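Local coordinates for protein plu4264 (Photorhabdus luminescens subsp. laumondii, PDB 4MV2) that is a metal-binding cupin of unknown function that holds a nickel ion in its beta-barrel, at residues Trp38-His52 with Glu89-Tyr103. Numbering follows the deposited sequence. Where two conformers were deposited one is given.
Sequences WCIVRPETKSFRHSH and EHHVINNNQEDFHFY. With NI (nickel (II) ion), chain C.
Cys-39 and Val-41 of strand 38-41 face Phe-102 and Val-92 in the tight part of this contact. Cys-39 CB lies over one face of the Phe-102 ring, 3.6 Å from its CE1. Phe-102 chi1 of 67° sets CG between the backbone N and the carbonyl carbon, which brings the ring back under Cys-39. Val-41 CG2 comes to the edge of the same ring and also meets Val-92 CG1 at 3.8 Å. On the other face of this sheet, Trp-38 NE1 donates to His-101 ND1 at 3.0 Å. Each atom lies in the other's ring plane, and the two rings meet rim to rim, nearly perpendicular. Ile-40 CG1 sits over a face of the His-101 imidazole. Val-41 O takes two donors from opposite faces of its carbonyl plane, Phe-100 N and Asn-94 ND2. Asn-94 ND2 also donates to Glu-98 O, and its OD1 accepts from Asn-96 N in an Asx turn.

The segments run antiparallel and bridge the two sheets of a cupin beta-barrel. Strands 38-41 and 100-103 pair in one sheet, 45-46 and 90-94 in the other. At the far end His-50, His-52 and His-90 bind nickel through NE2, the last at 2.2 Å. Glu-56 and two waters complete six ligands. His-90 ND1 is fixed by Ser-88 O and His-52 ND1 by Glu-54 O.

The solvent side is looser. The Arg-49 guanidinium lays one face over Glu-89 CB and CG. Arg-49 NH1 and Glu-89 OE1 are 3.7 Å apart, a long salt bridge of charges only, with the oxygen well out of the guanidinium plane. Arg-42 NH1 makes a salt bridge to Asp-99 OD1 at 3.1 Å, met from above the carboxylate plane, while its NE pairs with Asp-20.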
loop_
_atom_site.group_PDB
_atom_site.type_symbol
_atom_site.label_atom_id
_atom_site.label_comp_id
_atom_site.label_asym_id
_atom_site.label_seq_id
_atom_site.Cartn_x
_atom_site.Cartn_y
_atom_site.Cartn_z
ATOM N N TRP A 38 -4.733 -6.727 0.079
ATOM C CA TRP A 38 -4.205 -7.147 -1.223
ATOM C C TRP A 38 -5.353 -7.842 -1.963
ATOM O O TRP A 38 -5.921 -8.813 -1.458
ATOM C CB TRP A 38 -3.041 -8.137 -1.060
ATOM C CG TRP A 38 -2.309 -8.473 -2.335
ATOM C CD1 TRP A 38 -2.818 -9.097 -3.460
ATOM C CD2 TRP A 38 -0.939 -8.215 -2.615
ATOM N NE1 TRP A 38 -1.830 -9.241 -4.392
ATOM C CE2 TRP A 38 -0.676 -8.693 -3.909
ATOM C CE3 TRP A 38 0.093 -7.617 -1.889
ATOM C CZ2 TRP A 38 0.578 -8.617 -4.485
ATOM C CZ3 TRP A 38 1.325 -7.520 -2.448
ATOM C CH2 TRP A 38 1.577 -8.030 -3.740
ATOM N N CYS A 39 -5.649 -7.381 -3.176
ATOM C CA CYS A 39 -6.789 -7.867 -3.940
ATOM C C CYS A 39 -6.352 -8.369 -5.305
ATOM O O CYS A 39 -5.486 -7.789 -5.958
ATOM C CB CYS A 39 -7.756 -6.714 -4.166
ATOM S SG CYS A 39 -8.453 -6.029 -2.638
ATOM N N ILE A 40 -6.995 -9.443 -5.720
ATOM C CA ILE A 40 -6.789 -10.018 -7.043
ATOM C C ILE A 40 -8.115 -10.168 -7.728
ATOM O O ILE A 40 -9.048 -10.809 -7.219
ATOM C CB ILE A 40 -6.089 -11.401 -7.027
ATOM C CG1 ILE A 40 -4.770 -11.360 -6.275
ATOM C CG2 ILE A 40 -5.876 -11.847 -8.482
ATOM C CD1 ILE A 40 -4.146 -12.744 -6.084
ATOM N N VAL A 41 -8.210 -9.527 -8.886
ATOM C CA VAL A 41 -9.351 -9.722 -9.796
ATOM C C VAL A 41 -8.894 -10.751 -10.815
ATOM O O VAL A 41 -7.957 -10.515 -11.575
ATOM C CB VAL A 41 -9.856 -8.420 -10.427
ATOM C CG1 VAL A 41 -11.084 -8.714 -11.314
ATOM C CG2 VAL A 41 -10.220 -7.388 -9.362
ATOM N N ARG A 42 -9.543 -11.903 -10.808
ATOM C CA ARG A 42 -9.102 -13.046 -11.601
ATOM C C ARG A 42 -9.330 -12.778 -13.087
ATOM O O ARG A 42 -10.112 -11.906 -13.463
ATOM C CB ARG A 42 -9.837 -14.288 -11.118
ATOM C CG ARG A 42 -9.516 -14.644 -9.675
ATOM C CD ARG A 42 -8.050 -14.941 -9.475
ATOM N NE ARG A 42 -7.743 -15.315 -8.096
ATOM C CZ ARG A 42 -6.535 -15.606 -7.664
ATOM N NH1 ARG A 42 -5.499 -15.552 -8.487
ATOM N NH2 ARG A 42 -6.345 -15.938 -6.382
ATOM N N PRO A 43 -8.624 -13.517 -13.951
ATOM C CA PRO A 43 -8.755 -13.274 -15.397
ATOM C C PRO A 43 -10.204 -13.325 -15.870
ATOM O O PRO A 43 -10.954 -14.209 -15.462
ATOM C CB PRO A 43 -7.940 -14.426 -15.994
ATOM C CG PRO A 43 -6.883 -14.672 -14.965
ATOM C CD PRO A 43 -7.617 -14.567 -13.677
ATOM N N GLU A 44 -10.587 -12.372 -16.715
ATOM C CA GLU A 44 -11.922 -12.328 -17.315
ATOM C C GLU A 44 -13.019 -12.286 -16.282
ATOM O O GLU A 44 -14.067 -12.899 -16.450
ATOM C CB GLU A 44 -12.104 -13.474 -18.318
ATOM C CG GLU A 44 -11.061 -13.406 -19.435
ATOM C CD GLU A 44 -11.281 -14.356 -20.580
ATOM O OE1 GLU A 44 -11.564 -15.531 -20.326
ATOM O OE2 GLU A 44 -11.199 -13.902 -21.732
ATOM N N THR A 45 -12.780 -11.507 -15.223
ATOM C CA THR A 45 -13.809 -11.276 -14.200
ATOM C C THR A 45 -13.857 -9.797 -13.858
ATOM O O THR A 45 -12.950 -9.031 -14.231
ATOM C CB THR A 45 -13.599 -12.093 -12.899
ATOM O OG1 THR A 45 -12.473 -11.594 -12.176
ATOM C CG2 THR A 45 -13.367 -13.580 -13.172
ATOM N N LYS A 46 -14.863 -9.415 -13.093
ATOM C CA LYS A 46 -14.958 -8.042 -12.560
ATOM C C LYS A 46 -15.358 -8.083 -11.106
ATOM O O LYS A 46 -16.015 -9.018 -10.666
ATOM C CB LYS A 46 -15.956 -7.213 -13.368
ATOM C CG LYS A 46 -17.367 -7.742 -13.315
ATOM C CD LYS A 46 -18.369 -6.716 -13.755
ATOM C CE LYS A 46 -18.956 -5.887 -12.594
ATOM N NZ LYS A 46 -19.884 -6.677 -11.670
ATOM N N SER A 47 -15.008 -7.032 -10.362
ATOM C CA SER A 47 -15.359 -6.993 -8.922
ATOM C C SER A 47 -16.720 -6.355 -8.672
ATOM O O SER A 47 -17.335 -5.821 -9.575
ATOM C CB SER A 47 -14.277 -6.301 -8.118
ATOM O OG SER A 47 -14.238 -4.919 -8.419
ATOM N N PHE A 48 -17.175 -6.404 -7.418
ATOM C CA PHE A 48 -18.514 -5.959 -7.026
ATOM C C PHE A 48 -18.582 -4.455 -6.867
ATOM O O PHE A 48 -17.815 -3.883 -6.167
ATOM C CB PHE A 48 -18.877 -6.629 -5.692
ATOM C CG PHE A 48 -20.163 -6.173 -5.119
ATOM C CD1 PHE A 48 -21.340 -6.773 -5.507
ATOM C CD2 PHE A 48 -20.208 -5.150 -4.160
ATOM C CE1 PHE A 48 -22.563 -6.357 -4.956
ATOM C CE2 PHE A 48 -21.424 -4.731 -3.609
ATOM C CZ PHE A 48 -22.590 -5.341 -4.010
ATOM N N ARG A 49 -19.541 -3.824 -7.518
ATOM C CA ARG A 49 -19.613 -2.355 -7.518
ATOM C C ARG A 49 -20.168 -1.848 -6.194
ATOM O O ARG A 49 -21.205 -2.352 -5.709
ATOM C CB ARG A 49 -20.453 -1.898 -8.725
ATOM C CG ARG A 49 -20.577 -0.381 -8.883
ATOM C CD ARG A 49 -21.247 -0.049 -10.226
ATOM N NE ARG A 49 -21.525 1.386 -10.461
ATOM C CZ ARG A 49 -22.690 2.015 -10.218
ATOM N NH1 ARG A 49 -23.742 1.370 -9.708
ATOM N NH2 ARG A 49 -22.817 3.314 -10.490
ATOM N N HIS A 50 -19.465 -0.900 -5.555
ATOM C CA HIS A 50 -20.039 -0.297 -4.348
ATOM C C HIS A 50 -19.597 1.130 -4.206
ATOM O O HIS A 50 -18.793 1.641 -5.008
ATOM C CB HIS A 50 -19.639 -1.110 -3.105
ATOM C CG HIS A 50 -18.211 -0.941 -2.636
ATOM N ND1 HIS A 50 -17.784 -1.448 -1.423
ATOM C CD2 HIS A 50 -17.134 -0.317 -3.176
ATOM C CE1 HIS A 50 -16.500 -1.179 -1.255
ATOM N NE2 HIS A 50 -16.079 -0.490 -2.304
ATOM N N SER A 51 -20.074 1.759 -3.145
ATOM C CA SER A 51 -19.670 3.119 -2.816
ATOM C C SER A 51 -19.703 3.287 -1.312
ATOM O O SER A 51 -20.339 2.495 -0.603
ATOM C CB SER A 51 -20.610 4.139 -3.469
ATOM O OG SER A 51 -21.907 4.109 -2.892
ATOM N N HIS A 52 -18.996 4.293 -0.815
ATOM C CA HIS A 52 -18.897 4.489 0.629
ATOM C C HIS A 52 -18.344 5.858 1.001
ATOM O O HIS A 52 -17.648 6.498 0.209
ATOM C CB HIS A 52 -18.028 3.397 1.256
ATOM C CG HIS A 52 -16.813 3.040 0.444
ATOM N ND1 HIS A 52 -15.733 3.889 0.301
ATOM C CD2 HIS A 52 -16.510 1.924 -0.268
ATOM C CE1 HIS A 52 -14.821 3.315 -0.472
ATOM N NE2 HIS A 52 -15.268 2.118 -0.826
ATOM N N GLU A 89 -19.357 5.291 -7.001
ATOM C CA GLU A 89 -19.493 3.884 -7.327
ATOM C C GLU A 89 -18.266 3.427 -8.078
ATOM O O GLU A 89 -17.835 4.061 -9.036
ATOM C CB GLU A 89 -20.732 3.634 -8.175
ATOM C CG GLU A 89 -22.043 4.046 -7.507
ATOM C CD GLU A 89 -22.507 3.107 -6.373
ATOM O OE1 GLU A 89 -22.139 1.903 -6.383
ATOM O OE2 GLU A 89 -23.276 3.584 -5.488
ATOM N N HIS A 90 -17.697 2.322 -7.637
ATOM C CA HIS A 90 -16.465 1.853 -8.227
ATOM C C HIS A 90 -16.419 0.383 -8.264
ATOM O O HIS A 90 -16.928 -0.277 -7.346
ATOM C CB HIS A 90 -15.212 2.379 -7.484
ATOM C CG HIS A 90 -15.235 2.213 -5.980
ATOM N ND1 HIS A 90 -16.017 2.999 -5.155
ATOM C CD2 HIS A 90 -14.518 1.403 -5.156
ATOM C CE1 HIS A 90 -15.813 2.651 -3.894
ATOM N NE2 HIS A 90 -14.898 1.695 -3.861
ATOM N N HIS A 91 -15.843 -0.122 -9.350
ATOM C CA HIS A 91 -15.423 -1.526 -9.447
ATOM C C HIS A 91 -14.274 -1.695 -10.470
ATOM O O HIS A 91 -13.870 -0.736 -11.161
ATOM C CB HIS A 91 -16.630 -2.444 -9.752
ATOM C CG HIS A 91 -17.157 -2.393 -11.158
ATOM N ND1 HIS A 91 -18.004 -1.398 -11.618
ATOM C CD2 HIS A 91 -17.022 -3.272 -12.178
ATOM C CE1 HIS A 91 -18.364 -1.673 -12.856
ATOM N NE2 HIS A 91 -17.761 -2.789 -13.231
ATOM N N VAL A 92 -13.758 -2.913 -10.522
ATOM C CA VAL A 92 -12.576 -3.248 -11.290
ATOM C C VAL A 92 -12.947 -4.290 -12.334
ATOM O O VAL A 92 -13.611 -5.270 -12.024
ATOM C CB VAL A 92 -11.490 -3.797 -10.367
ATOM C CG1 VAL A 92 -10.204 -4.057 -11.136
ATOM C CG2 VAL A 92 -11.213 -2.799 -9.224
ATOM N N ILE A 93 -12.528 -4.044 -13.571
ATOM C CA ILE A 93 -12.830 -4.924 -14.704
ATOM C C ILE A 93 -11.548 -5.468 -15.245
ATOM O O ILE A 93 -10.692 -4.716 -15.706
ATOM C CB ILE A 93 -13.575 -4.146 -15.833
ATOM C CG1 ILE A 93 -14.889 -3.573 -15.308
ATOM C CG2 ILE A 93 -13.780 -5.053 -17.065
ATOM C CD1 ILE A 93 -15.420 -2.425 -16.168
ATOM N N ASN A 94 -11.390 -6.789 -15.175
ATOM C CA ASN A 94 -10.210 -7.439 -15.729
ATOM C C ASN A 94 -10.589 -8.282 -16.932
ATOM O O ASN A 94 -11.004 -9.433 -16.771
ATOM C CB ASN A 94 -9.499 -8.335 -14.714
ATOM C CG ASN A 94 -8.203 -8.944 -15.259
ATOM O OD1 ASN A 94 -7.746 -8.624 -16.348
ATOM N ND2 ASN A 94 -7.644 -9.878 -14.506
ATOM N N ASN A 95 -10.433 -7.713 -18.123
ATOM C CA ASN A 95 -10.792 -8.413 -19.360
ATOM C C ASN A 95 -9.658 -9.310 -19.880
ATOM O O ASN A 95 -9.799 -9.961 -20.907
ATOM C CB ASN A 95 -11.158 -7.431 -20.480
ATOM C CG ASN A 95 -12.435 -6.661 -20.224
ATOM O OD1 ASN A 95 -12.525 -5.478 -20.571
ATOM N ND2 ASN A 95 -13.419 -7.301 -19.673
ATOM N N ASN A 96 -8.546 -9.360 -19.157
ATOM C CA ASN A 96 -7.330 -9.983 -19.627
ATOM C C ASN A 96 -7.146 -11.394 -19.121
ATOM O O ASN A 96 -7.893 -11.854 -18.285
ATOM C CB ASN A 96 -6.163 -9.063 -19.307
ATOM C CG ASN A 96 -6.424 -7.648 -19.795
ATOM O OD1 ASN A 96 -6.457 -7.415 -20.991
ATOM N ND2 ASN A 96 -6.657 -6.713 -18.878
ATOM N N GLN A 97 -6.132 -12.063 -19.638
ATOM C CA GLN A 97 -5.850 -13.442 -19.319
ATOM C C GLN A 97 -5.067 -13.660 -18.070
ATOM O O GLN A 97 -4.891 -14.795 -17.679
ATOM C CB GLN A 97 -5.052 -14.038 -20.498
ATOM C CG GLN A 97 -5.825 -14.129 -21.769
ATOM C CD GLN A 97 -6.741 -15.310 -21.716
ATOM O OE1 GLN A 97 -6.291 -16.446 -21.557
ATOM N NE2 GLN A 97 -8.016 -15.061 -21.789
ATOM N N GLU A 98 -4.568 -12.575 -17.481
ATOM C CA GLU A 98 -3.671 -12.658 -16.323
ATOM C C GLU A 98 -4.334 -11.995 -15.118
ATOM O O GLU A 98 -5.072 -11.012 -15.262
ATOM C CB GLU A 98 -2.378 -11.894 -16.626
ATOM C CG GLU A 98 -1.621 -12.299 -17.887
ATOM C CD GLU A 98 -2.182 -11.721 -19.203
ATOM O OE1 GLU A 98 -2.953 -10.716 -19.237
ATOM O OE2 GLU A 98 -1.804 -12.292 -20.228
ATOM N N ASP A 99 -4.051 -12.509 -13.929
ATOM C CA ASP A 99 -4.493 -11.910 -12.690
ATOM C C ASP A 99 -4.180 -10.422 -12.632
ATOM O O ASP A 99 -3.125 -9.986 -13.041
ATOM C CB ASP A 99 -3.707 -12.555 -11.527
ATOM C CG ASP A 99 -4.131 -13.944 -11.157
ATOM O OD1 ASP A 99 -5.300 -14.328 -11.319
ATOM O OD2 ASP A 99 -3.260 -14.667 -10.605
ATOM N N PHE A 100 -5.103 -9.658 -12.075
ATOM C CA PHE A 100 -4.911 -8.239 -11.812
ATOM C C PHE A 100 -4.797 -8.037 -10.316
ATOM O O PHE A 100 -5.702 -8.394 -9.573
ATOM C CB PHE A 100 -6.056 -7.397 -12.343
ATOM C CG PHE A 100 -5.910 -5.946 -12.023
ATOM C CD1 PHE A 100 -4.944 -5.189 -12.679
ATOM C CD2 PHE A 100 -6.686 -5.324 -11.047
ATOM C CE1 PHE A 100 -4.790 -3.853 -12.414
ATOM C CE2 PHE A 100 -6.512 -3.973 -10.793
ATOM C CZ PHE A 100 -5.569 -3.266 -11.463
ATOM N N HIS A 101 -3.644 -7.532 -9.870
ATOM C CA HIS A 101 -3.373 -7.332 -8.460
ATOM C C HIS A 101 -3.344 -5.850 -8.117
ATOM O O HIS A 101 -2.715 -5.046 -8.822
ATOM C CB HIS A 101 -1.987 -7.863 -8.081
ATOM C CG HIS A 101 -1.767 -9.319 -8.276
ATOM N ND1 HIS A 101 -1.565 -10.158 -7.207
ATOM C CD2 HIS A 101 -1.651 -10.080 -9.399
ATOM C CE1 HIS A 101 -1.331 -11.373 -7.659
ATOM N NE2 HIS A 101 -1.355 -11.347 -8.988
ATOM N N PHE A 102 -3.940 -5.503 -6.981
ATOM C CA PHE A 102 -3.816 -4.138 -6.452
ATOM C C PHE A 102 -3.932 -4.200 -4.946
ATOM O O PHE A 102 -4.502 -5.146 -4.404
ATOM C CB PHE A 102 -4.881 -3.197 -7.076
ATOM C CG PHE A 102 -6.302 -3.502 -6.707
ATOM C CD1 PHE A 102 -7.022 -4.472 -7.369
ATOM C CD2 PHE A 102 -6.957 -2.733 -5.753
ATOM C CE1 PHE A 102 -8.342 -4.703 -7.051
ATOM C CE2 PHE A 102 -8.245 -2.985 -5.444
ATOM C CZ PHE A 102 -8.939 -3.967 -6.108
ATOM N N TYR A 103 -3.405 -3.182 -4.269
ATOM C CA TYR A 103 -3.565 -3.016 -2.839
ATOM C C TYR A 103 -4.506 -1.858 -2.624
ATOM O O TYR A 103 -4.358 -0.824 -3.235
ATOM C CB TYR A 103 -2.194 -2.778 -2.137
ATOM C CG TYR A 103 -2.219 -3.256 -0.709
ATOM C CD1 TYR A 103 -1.880 -4.541 -0.391
ATOM C CD2 TYR A 103 -2.669 -2.441 0.330
ATOM C CE1 TYR A 103 -1.981 -5.053 0.917
ATOM C CE2 TYR A 103 -2.777 -2.915 1.617
ATOM C CZ TYR A 103 -2.471 -4.228 1.906
ATOM O OH TYR A 103 -2.627 -4.662 3.188
HETATM NI NI NI C . -14.317 0.646 -2.064
HETATM O O HOH W 1 -8.937 -12.388 -21.940
HETATM O O HOH W 2 -12.157 -11.267 -22.233
HETATM O O HOH W 3 -18.349 1.379 -10.995
HETATM O O HOH W 4 -13.145 -0.787 -3.004
HETATM O O HOH W 5 -13.718 -0.495 -0.313
#